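Local coordinates for protein cysteine desulfurase (Fervidobacterium islandicum, PDB 6A6E) that catalyses the pyridoxal-phosphate-dependent removal of sulfur from cysteine and, as a SufS protein, probably supplies that sulfur to iron-sulfur cluster assembly, at residues S42-K47 against Y402-K407; D124-S129 against V138-L143. All blocks are in the same frame, centred on the assembly; numbering follows the deposited sequence.

Contact 1 of 2, residues S42-K47 against Y402-K407; sequences STLKCK and YLYNTK
The phenol of Y404 reaches across to T43 and L44, and its hydroxyl makes the one hydrogen bond between the two loops. L44 N donates to Y404 OH at 3.0 Å, and the N-H points almost directly at the oxygen (175°). N39 OD1 is hydrogen-bonded to the same hydroxyl, so two bonds grip this buried oxygen. T43 and Y402 turn their polar ends elsewhere: T43 OG1 to H235 O and L238 N, Y402 OH to P216 O.

Apolar and CH-pi contacts pack along the phenol. L44 CD1 lies over one face of the Y404 ring, 4.1 Å from its centroid, in a CH-pi contact shifted toward the rim, while L44 CB sits 3.8 Å from Y404 CZ. On the threonine side, T43 CB comes within 3.4 Å of Y404 OH, a plain van der Waals approach. T43 CG2 also meets Y402 CD2 at 3.7 Å, approaching that ring obliquely. With T43 OG1 lodged between its backbone N and carbonyl carbon (chi1 54°), the methyl is left beside the N, turned to the tyrosines. A leucine in place of Y404 would probably leave L44 N and N39 OD1 without their shared hydroxyl partner.

Bonds within each loop help to set its shape. Y402 to N405 form a type I beta turn, closed by N405 N to Y402 O at 3.0 Å; in return Y402 N donates to N405 OD1 at 2.9 Å, in the carbonyl plane and on a lone pair. K45 NZ, which also binds G239 O, folds back to T43 O at 2.9 Å, from above the carbonyl plane.

Both loops follow strands of the six-stranded mixed sheet, and T43 is tied to H235, which with K236 lines the cofactor pocket of this class V aminotransferase family member, whose fold is the type I fold of pyridoxal-phosphate enzymes.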
ATOM      1  N   SER A  42      -2.505  -0.250  16.582  1.00 17.34           N
ATOM      2  CA  SER A  42      -3.363  -0.853  15.587  1.00 17.86           C
ATOM      3  C   SER A  42      -4.510  -1.577  16.263  1.00 17.61           C
ATOM      4  O   SER A  42      -4.489  -1.775  17.488  1.00 19.67           O
ATOM      5  CB  SER A  42      -2.610  -1.809  14.656  1.00 18.50           C
ATOM      6  OG  SER A  42      -3.329  -1.969  13.418  1.00 17.67           O
ATOM      7  N   THR A  43      -5.549  -1.905  15.503  1.00 17.26           N
ATOM      8  CA  THR A  43      -6.721  -2.573  16.102  1.00 17.22           C
ATOM      9  C   THR A  43      -6.903  -3.995  15.655  1.00 17.99           C
ATOM     10  O   THR A  43      -6.381  -4.448  14.604  1.00 19.19           O
ATOM     11  CB  THR A  43      -8.002  -1.785  15.819  1.00 18.10           C
ATOM     12  OG1 THR A  43      -8.108  -1.573  14.406  1.00 16.20           O
ATOM     13  CG2 THR A  43      -8.002  -0.416  16.531  1.00 17.76           C
ATOM     14  N   LEU A  44      -7.710  -4.703  16.418  1.00 16.56           N
ATOM     15  CA  LEU A  44      -7.979  -6.125  16.171  1.00 17.27           C
ATOM     16  C   LEU A  44      -9.042  -6.219  15.078  1.00 18.12           C
ATOM     17  O   LEU A  44      -9.783  -5.249  14.835  1.00 20.76           O
ATOM     18  CB  LEU A  44      -8.496  -6.784  17.452  1.00 17.98           C
ATOM     19  CG  LEU A  44      -7.633  -6.776  18.696  1.00 17.79           C
ATOM     20  CD1 LEU A  44      -8.401  -7.474  19.804  1.00 20.50           C
ATOM     21  CD2 LEU A  44      -6.252  -7.392  18.519  1.00 17.69           C
ATOM     22  N   LYS A  45      -9.103  -7.368  14.412  1.00 18.64           N
ATOM     23  CA  LYS A  45      -9.955  -7.550  13.234  1.00 17.34           C
ATOM     24  C   LYS A  45     -11.205  -8.367  13.507  1.00 17.99           C
ATOM     25  O   LYS A  45     -11.221  -9.333  14.276  1.00 17.95           O
ATOM     26  CB  LYS A  45      -9.174  -8.212  12.091  1.00 16.65           C
ATOM     27  CG  LYS A  45      -7.800  -7.596  11.792  1.00 17.23           C
ATOM     28  CD  LYS A  45      -7.820  -6.067  11.712  1.00 16.46           C
ATOM     29  CE  LYS A  45      -6.447  -5.479  11.452  1.00 15.81           C
ATOM     30  NZ  LYS A  45      -6.503  -4.027  11.781  1.00 17.97           N
ATOM     31  N   CYS A  46     -12.259  -7.947  12.825  1.00 20.48           N
ATOM     32  CA  CYS A  46     -13.582  -8.506  12.914  1.00 22.29           C
ATOM     33  C   CYS A  46     -13.700  -9.705  11.996  1.00 22.01           C
ATOM     34  O   CYS A  46     -13.388  -9.615  10.810  1.00 19.03           O
ATOM     35  CB  CYS A  46     -14.586  -7.430  12.525  1.00 23.65           C
ATOM     36  SG  CYS A  46     -16.232  -8.103  12.373  1.00 28.42           S
ATOM     37  N   LYS A  47     -14.143 -10.839  12.522  1.00 22.00           N
ATOM     38  CA  LYS A  47     -14.198 -12.059  11.729  1.00 21.19           C
ATOM     39  C   LYS A  47     -15.117 -11.929  10.513  1.00 20.22           C
ATOM     40  O   LYS A  47     -14.743 -12.329   9.424  1.00 18.30           O
ATOM     41  CB  LYS A  47     -14.672 -13.192  12.575  1.00 26.29           C
ATOM     42  CG  LYS A  47     -14.598 -14.539  11.903  1.00 28.96           C
ATOM     43  CD  LYS A  47     -14.709 -15.622  12.975  1.00 35.21           C
ATOM     44  CE  LYS A  47     -15.824 -16.579  12.659  1.00 40.23           C
ATOM     45  NZ  LYS A  47     -15.371 -17.484  11.589  1.00 44.69           N
ATOM     46  N   TYR A 402     -10.613   0.833  22.736  1.00 24.38           N
ATOM     47  CA  TYR A 402     -11.446   0.876  21.545  1.00 24.19           C
ATOM     48  C   TYR A 402     -12.680  -0.023  21.749  1.00 22.83           C
ATOM     49  O   TYR A 402     -12.990  -0.440  22.879  1.00 25.00           O
ATOM     50  CB  TYR A 402     -10.614   0.463  20.292  1.00 21.33           C
ATOM     51  CG  TYR A 402     -11.232   0.911  18.953  1.00 21.43           C
ATOM     52  CD1 TYR A 402     -11.605   2.221  18.746  1.00 21.28           C
ATOM     53  CD2 TYR A 402     -11.390   0.041  17.905  1.00 23.66           C
ATOM     54  CE1 TYR A 402     -12.140   2.660  17.556  1.00 21.37           C
ATOM     55  CE2 TYR A 402     -11.931   0.470  16.691  1.00 24.97           C
ATOM     56  CZ  TYR A 402     -12.316   1.781  16.528  1.00 22.66           C
ATOM     57  OH  TYR A 402     -12.848   2.201  15.334  1.00 22.59           O
ATOM     58  N   LEU A 403     -13.380  -0.320  20.657  1.00 22.20           N
ATOM     59  CA  LEU A 403     -14.733  -0.826  20.663  1.00 20.69           C
ATOM     60  C   LEU A 403     -14.988  -2.023  21.572  1.00 22.64           C
ATOM     61  O   LEU A 403     -15.971  -2.031  22.345  1.00 25.44           O
ATOM     62  CB  LEU A 403     -15.111  -1.246  19.224  1.00 22.77           C
ATOM     63  CG  LEU A 403     -16.470  -1.893  19.040  1.00 21.68           C
ATOM     64  CD1 LEU A 403     -17.514  -0.902  19.513  1.00 23.59           C
ATOM     65  CD2 LEU A 403     -16.750  -2.282  17.614  1.00 22.29           C
ATOM     66  N   TYR A 404     -14.132  -3.038  21.430  1.00 22.61           N
ATOM     67  CA  TYR A 404     -14.244  -4.323  22.054  1.00 21.80           C
ATOM     68  C   TYR A 404     -13.593  -4.313  23.489  1.00 21.62           C
ATOM     69  O   TYR A 404     -13.416  -5.369  24.094  1.00 25.59           O
ATOM     70  CB  TYR A 404     -13.587  -5.432  21.154  1.00 22.50           C
ATOM     71  CG  TYR A 404     -12.281  -4.940  20.497  1.00 22.41           C
ATOM     72  CD1 TYR A 404     -11.152  -4.606  21.276  1.00 22.23           C
ATOM     73  CD2 TYR A 404     -12.222  -4.707  19.124  1.00 21.55           C
ATOM     74  CE1 TYR A 404      -9.994  -4.086  20.705  1.00 21.60           C
ATOM     75  CE2 TYR A 404     -11.071  -4.152  18.516  1.00 20.19           C
ATOM     76  CZ  TYR A 404      -9.967  -3.850  19.303  1.00 21.13           C
ATOM     77  OH  TYR A 404      -8.880  -3.299  18.737  1.00 19.75           O
ATOM     78  N   ASN A 405     -13.194  -3.174  24.000  1.00 19.93           N
ATOM     79  CA  ASN A 405     -12.694  -3.118  25.377  1.00 23.24           C
ATOM     80  C   ASN A 405     -13.847  -2.919  26.393  1.00 24.30           C
ATOM     81  O   ASN A 405     -14.938  -2.479  26.043  1.00 25.01           O
ATOM     82  CB  ASN A 405     -11.636  -2.023  25.580  1.00 20.53           C
ATOM     83  CG  ASN A 405     -10.305  -2.356  24.921  1.00 21.77           C
ATOM     84  OD1 ASN A 405      -9.802  -1.545  24.116  1.00 24.03           O
ATOM     85  ND2 ASN A 405      -9.723  -3.544  25.233  1.00 21.81           N
ATOM     86  N   THR A 406     -13.582  -3.279  27.642  1.00 27.79           N
ATOM     87  CA  THR A 406     -14.566  -3.211  28.741  1.00 29.71           C
ATOM     88  C   THR A 406     -13.991  -2.503  29.949  1.00 29.26           C
ATOM     89  O   THR A 406     -12.779  -2.247  30.044  1.00 24.40           O
ATOM     90  CB  THR A 406     -15.001  -4.623  29.200  1.00 31.36           C
ATOM     91  OG1 THR A 406     -13.896  -5.287  29.831  1.00 34.34           O
ATOM     92  CG2 THR A 406     -15.541  -5.439  28.018  1.00 29.46           C
ATOM     93  N   LYS A 407     -14.857  -2.157  30.884  1.00 28.87           N
ATOM     94  CA  LYS A 407     -14.371  -1.626  32.138  1.00 30.29           C
ATOM     95  C   LYS A 407     -13.604  -2.646  32.900  1.00 26.20           C
ATOM     96  O   LYS A 407     -12.633  -2.319  33.555  1.00 24.57           O
ATOM     97  CB  LYS A 407     -15.517  -1.107  32.973  1.00 36.07           C
ATOM     98  CG  LYS A 407     -15.959   0.241  32.464  1.00 38.31           C
ATOM     99  CD  LYS A 407     -17.173   0.719  33.226  1.00 42.27           C
ATOM    100  CE  LYS A 407     -17.417   2.192  32.989  1.00 43.39           C
ATOM    101  NZ  LYS A 407     -18.878   2.350  32.834  1.00 48.55           N
TER

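Contact 2 of 2, residues D124-S129 against V138-L143; sequences DTVLIS and VPWVRL
V126 and I128 rest on the same face of the W140 indole, and CH-pi contacts carry most of the interface. V126 CG1 stands over the six-membered ring, 3.9 Å from its centroid and 20° off the normal. I128 CG2 covers the five-membered ring in the same manner, at 4.2 Å from that centroid and 24° off the normal. Each ring of the indole thus has a methyl over it.

The individual van der Waals approaches agree with this reading. V126 CG1 comes to 3.6 Å from W140 CE3, and the second branch, V126 CG2, is almost as near at 3.7 Å from that same carbon, so both valine methyls lie by the CE3 corner of the benzo ring, on one face. I128 touches through its branch methyl alone: CG2 lies 3.9 Å from W140 CD1. The isoleucine torsion accounts for this, since CG1 sits between the backbone N and carbonyl carbon (chi1 62°) and CG2 is placed beside the N, facing the ring.

These elements open a beta-alpha-beta unit, in which helix 138-147 connects strand 125-129 to its parallel neighbour 150-154. Residues two apart on a strand point the same way, which is how V126 and I128 present a common surface to the helix. The loop between strand and helix contains H133 and A135, both part of the pyridoxal phosphate pocket.

No hydrogen bond crosses between the segments. W140 NE1 is instead bonded to N136 OD1 just ahead of the helix, and this anchors the indole at its pyrrole side. The helix itself is held by R142 N to V138 O at 2.9 Å and L143 N to P139 O at 2.8 Å. V111 of helix 103-116 also touches W140, and R142 forms a salt bridge with E257 of the second subunit.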
ATOM      1  N   ASP A 124       7.901  30.208   2.096  1.00 36.16           N
ATOM      2  CA  ASP A 124       6.612  30.034   2.765  1.00 31.97           C
ATOM      3  C   ASP A 124       6.864  29.312   4.075  1.00 29.39           C
ATOM      4  O   ASP A 124       7.913  28.686   4.280  1.00 26.65           O
ATOM      5  CB  ASP A 124       5.651  29.208   1.949  1.00 33.05           C
ATOM      6  CG  ASP A 124       5.070  29.960   0.795  1.00 34.17           C
ATOM      7  OD1 ASP A 124       5.126  31.189   0.787  1.00 39.10           O
ATOM      8  OD2 ASP A 124       4.558  29.318  -0.125  1.00 32.26           O
ATOM      9  N   THR A 125       5.885  29.373   4.945  1.00 26.34           N
ATOM     10  CA  THR A 125       5.988  28.664   6.238  1.00 28.33           C
ATOM     11  C   THR A 125       4.876  27.657   6.330  1.00 24.91           C
ATOM     12  O   THR A 125       3.750  27.953   5.917  1.00 20.67           O
ATOM     13  CB  THR A 125       5.834  29.629   7.439  1.00 27.87           C
ATOM     14  OG1 THR A 125       6.925  30.523   7.418  1.00 29.38           O
ATOM     15  CG2 THR A 125       5.829  28.922   8.791  1.00 26.58           C
ATOM     16  N   VAL A 126       5.244  26.472   6.832  1.00 24.21           N
ATOM     17  CA  VAL A 126       4.340  25.442   7.216  1.00 23.78           C
ATOM     18  C   VAL A 126       4.315  25.473   8.716  1.00 22.13           C
ATOM     19  O   VAL A 126       5.354  25.316   9.329  1.00 23.22           O
ATOM     20  CB  VAL A 126       4.829  23.996   6.830  1.00 24.85           C
ATOM     21  CG1 VAL A 126       3.768  22.991   7.242  1.00 24.46           C
ATOM     22  CG2 VAL A 126       5.038  23.905   5.350  1.00 28.57           C
ATOM     23  N   LEU A 127       3.128  25.560   9.282  1.00 19.98           N
ATOM     24  CA  LEU A 127       2.930  25.509  10.718  1.00 19.96           C
ATOM     25  C   LEU A 127       2.367  24.142  11.133  1.00 19.73           C
ATOM     26  O   LEU A 127       1.269  23.755  10.718  1.00 19.46           O
ATOM     27  CB  LEU A 127       1.911  26.557  11.135  1.00 20.92           C
ATOM     28  CG  LEU A 127       1.517  26.633  12.614  1.00 21.74           C
ATOM     29  CD1 LEU A 127       2.755  26.955  13.440  1.00 22.98           C
ATOM     30  CD2 LEU A 127       0.443  27.711  12.805  1.00 22.21           C
ATOM     31  N   ILE A 128       3.082  23.463  12.025  1.00 19.92           N
ATOM     32  CA  ILE A 128       2.589  22.222  12.650  1.00 22.21           C
ATOM     33  C   ILE A 128       2.558  22.362  14.164  1.00 24.78           C
ATOM     34  O   ILE A 128       2.778  23.434  14.650  1.00 25.36           O
ATOM     35  CB  ILE A 128       3.431  21.016  12.204  1.00 22.32           C
ATOM     36  CG1 ILE A 128       4.874  21.140  12.615  1.00 24.88           C
ATOM     37  CG2 ILE A 128       3.367  20.873  10.686  1.00 19.68           C
ATOM     38  CD1 ILE A 128       5.730  19.972  12.114  1.00 26.45           C
ATOM     39  N   SER A 129       2.213  21.326  14.911  1.00 26.57           N
ATOM     40  CA  SER A 129       2.243  21.430  16.345  1.00 24.97           C
ATOM     41  C   SER A 129       3.407  20.620  16.937  1.00 24.17           C
ATOM     42  O   SER A 129       3.933  19.714  16.297  1.00 20.19           O
ATOM     43  CB  SER A 129       0.919  20.977  16.930  1.00 24.95           C
ATOM     44  OG  SER A 129       1.007  19.651  17.364  1.00 28.44           O
ATOM     45  N   VAL A 138       8.268  14.615  10.300  1.00 18.24           N
ATOM     46  CA  VAL A 138       9.471  14.348   9.535  1.00 17.15           C
ATOM     47  C   VAL A 138       9.356  14.711   8.071  1.00 17.07           C
ATOM     48  O   VAL A 138      10.319  15.252   7.545  1.00 18.59           O
ATOM     49  CB  VAL A 138       9.932  12.891   9.656  1.00 19.68           C
ATOM     50  CG1 VAL A 138      11.263  12.685   8.936  1.00 19.85           C
ATOM     51  CG2 VAL A 138      10.042  12.556  11.128  1.00 21.61           C
ATOM     52  N   PRO A 139       8.209  14.478   7.403  1.00 14.36           N
ATOM     53  CA  PRO A 139       8.254  14.911   6.012  1.00 15.07           C
ATOM     54  C   PRO A 139       8.490  16.431   5.850  1.00 17.16           C
ATOM     55  O   PRO A 139       9.249  16.852   4.993  1.00 20.74           O
ATOM     56  CB  PRO A 139       6.871  14.523   5.454  1.00 14.43           C
ATOM     57  CG  PRO A 139       6.299  13.521   6.382  1.00 15.01           C
ATOM     58  CD  PRO A 139       6.947  13.783   7.730  1.00 15.51           C
ATOM     59  N   TRP A 140       7.810  17.227   6.662  1.00 18.55           N
ATOM     60  CA  TRP A 140       7.947  18.677   6.633  1.00 18.98           C
ATOM     61  C   TRP A 140       9.390  19.105   6.957  1.00 18.58           C
ATOM     62  O   TRP A 140       9.984  19.823   6.206  1.00 20.01           O
ATOM     63  CB  TRP A 140       6.958  19.327   7.618  1.00 18.38           C
ATOM     64  CG  TRP A 140       5.511  18.958   7.387  1.00 16.74           C
ATOM     65  CD1 TRP A 140       4.731  18.189   8.204  1.00 18.62           C
ATOM     66  CD2 TRP A 140       4.664  19.372   6.318  1.00 16.69           C
ATOM     67  NE1 TRP A 140       3.483  18.031   7.662  1.00 16.88           N
ATOM     68  CE2 TRP A 140       3.404  18.801   6.538  1.00 17.55           C
ATOM     69  CE3 TRP A 140       4.842  20.171   5.195  1.00 17.21           C
ATOM     70  CZ2 TRP A 140       2.345  18.981   5.650  1.00 16.60           C
ATOM     71  CZ3 TRP A 140       3.789  20.385   4.367  1.00 17.49           C
ATOM     72  CH2 TRP A 140       2.564  19.793   4.598  1.00 17.91           C
ATOM     73  N   VAL A 141       9.964  18.577   8.027  1.00 20.01           N
ATOM     74  CA  VAL A 141      11.289  19.002   8.465  1.00 20.10           C
ATOM     75  C   VAL A 141      12.334  18.557   7.455  1.00 22.21           C
ATOM     76  O   VAL A 141      13.152  19.366   7.003  1.00 20.72           O
ATOM     77  CB  VAL A 141      11.611  18.426   9.826  1.00 22.03           C
ATOM     78  CG1 VAL A 141      13.068  18.606  10.178  1.00 24.41           C
ATOM     79  CG2 VAL A 141      10.653  18.999  10.874  1.00 24.72           C
ATOM     80  N   ARG A 142      12.284  17.307   6.998  1.00 21.10           N
ATOM     81  CA  ARG A 142      13.244  16.876   5.993  1.00 19.62           C
ATOM     82  C   ARG A 142      13.044  17.530   4.617  1.00 21.66           C
ATOM     83  O   ARG A 142      14.013  17.980   3.978  1.00 21.77           O
ATOM     84  CB  ARG A 142      13.250  15.362   5.797  1.00 21.97           C
ATOM     85  CG  ARG A 142      14.349  14.884   4.808  1.00 22.43           C
ATOM     86  CD  ARG A 142      15.746  15.273   5.309  1.00 22.91           C
ATOM     87  NE  ARG A 142      16.802  14.674   4.534  1.00 24.14           N
ATOM     88  CZ  ARG A 142      18.091  14.658   4.904  1.00 27.62           C
ATOM     89  NH1 ARG A 142      18.520  15.287   5.996  1.00 27.29           N
ATOM     90  NH2 ARG A 142      18.962  13.987   4.180  1.00 25.36           N
ATOM     91  N   LEU A 143      11.817  17.568   4.119  1.00 20.12           N
ATOM     92  CA  LEU A 143      11.641  18.165   2.829  1.00 20.26           C
ATOM     93  C   LEU A 143      11.859  19.702   2.776  1.00 22.99           C
ATOM     94  O   LEU A 143      12.161  20.228   1.670  1.00 21.93           O
ATOM     95  CB  LEU A 143      10.367  17.751   2.126  1.00 20.41           C
ATOM     96  CG  LEU A 143      10.270  16.273   1.690  1.00 18.77           C
ATOM     97  CD1 LEU A 143       8.831  15.985   1.335  1.00 20.32           C
ATOM     98  CD2 LEU A 143      11.180  15.945   0.545  1.00 19.10           C
TER

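Overall arrangement
Contact 1 and contact 2 lie on opposite sides of the chain's centre, 34 Å apart between centres and about 19 Å between nearest atoms, so neither touches the other. Along the chain, contact 2 is nested within the 354-residue span that contact 1 closes. Both nevertheless approach the cofactor: the side chains of T43 and W140 are each about 10 Å from a bound pyridoxal phosphate. They belong to different sheets, contact 1 to loops off the six-stranded one, contact 2 to a strand of the seven-stranded one with its covering helix. The second subunit meets both, through its Y61 at S42 and its E257 at R142.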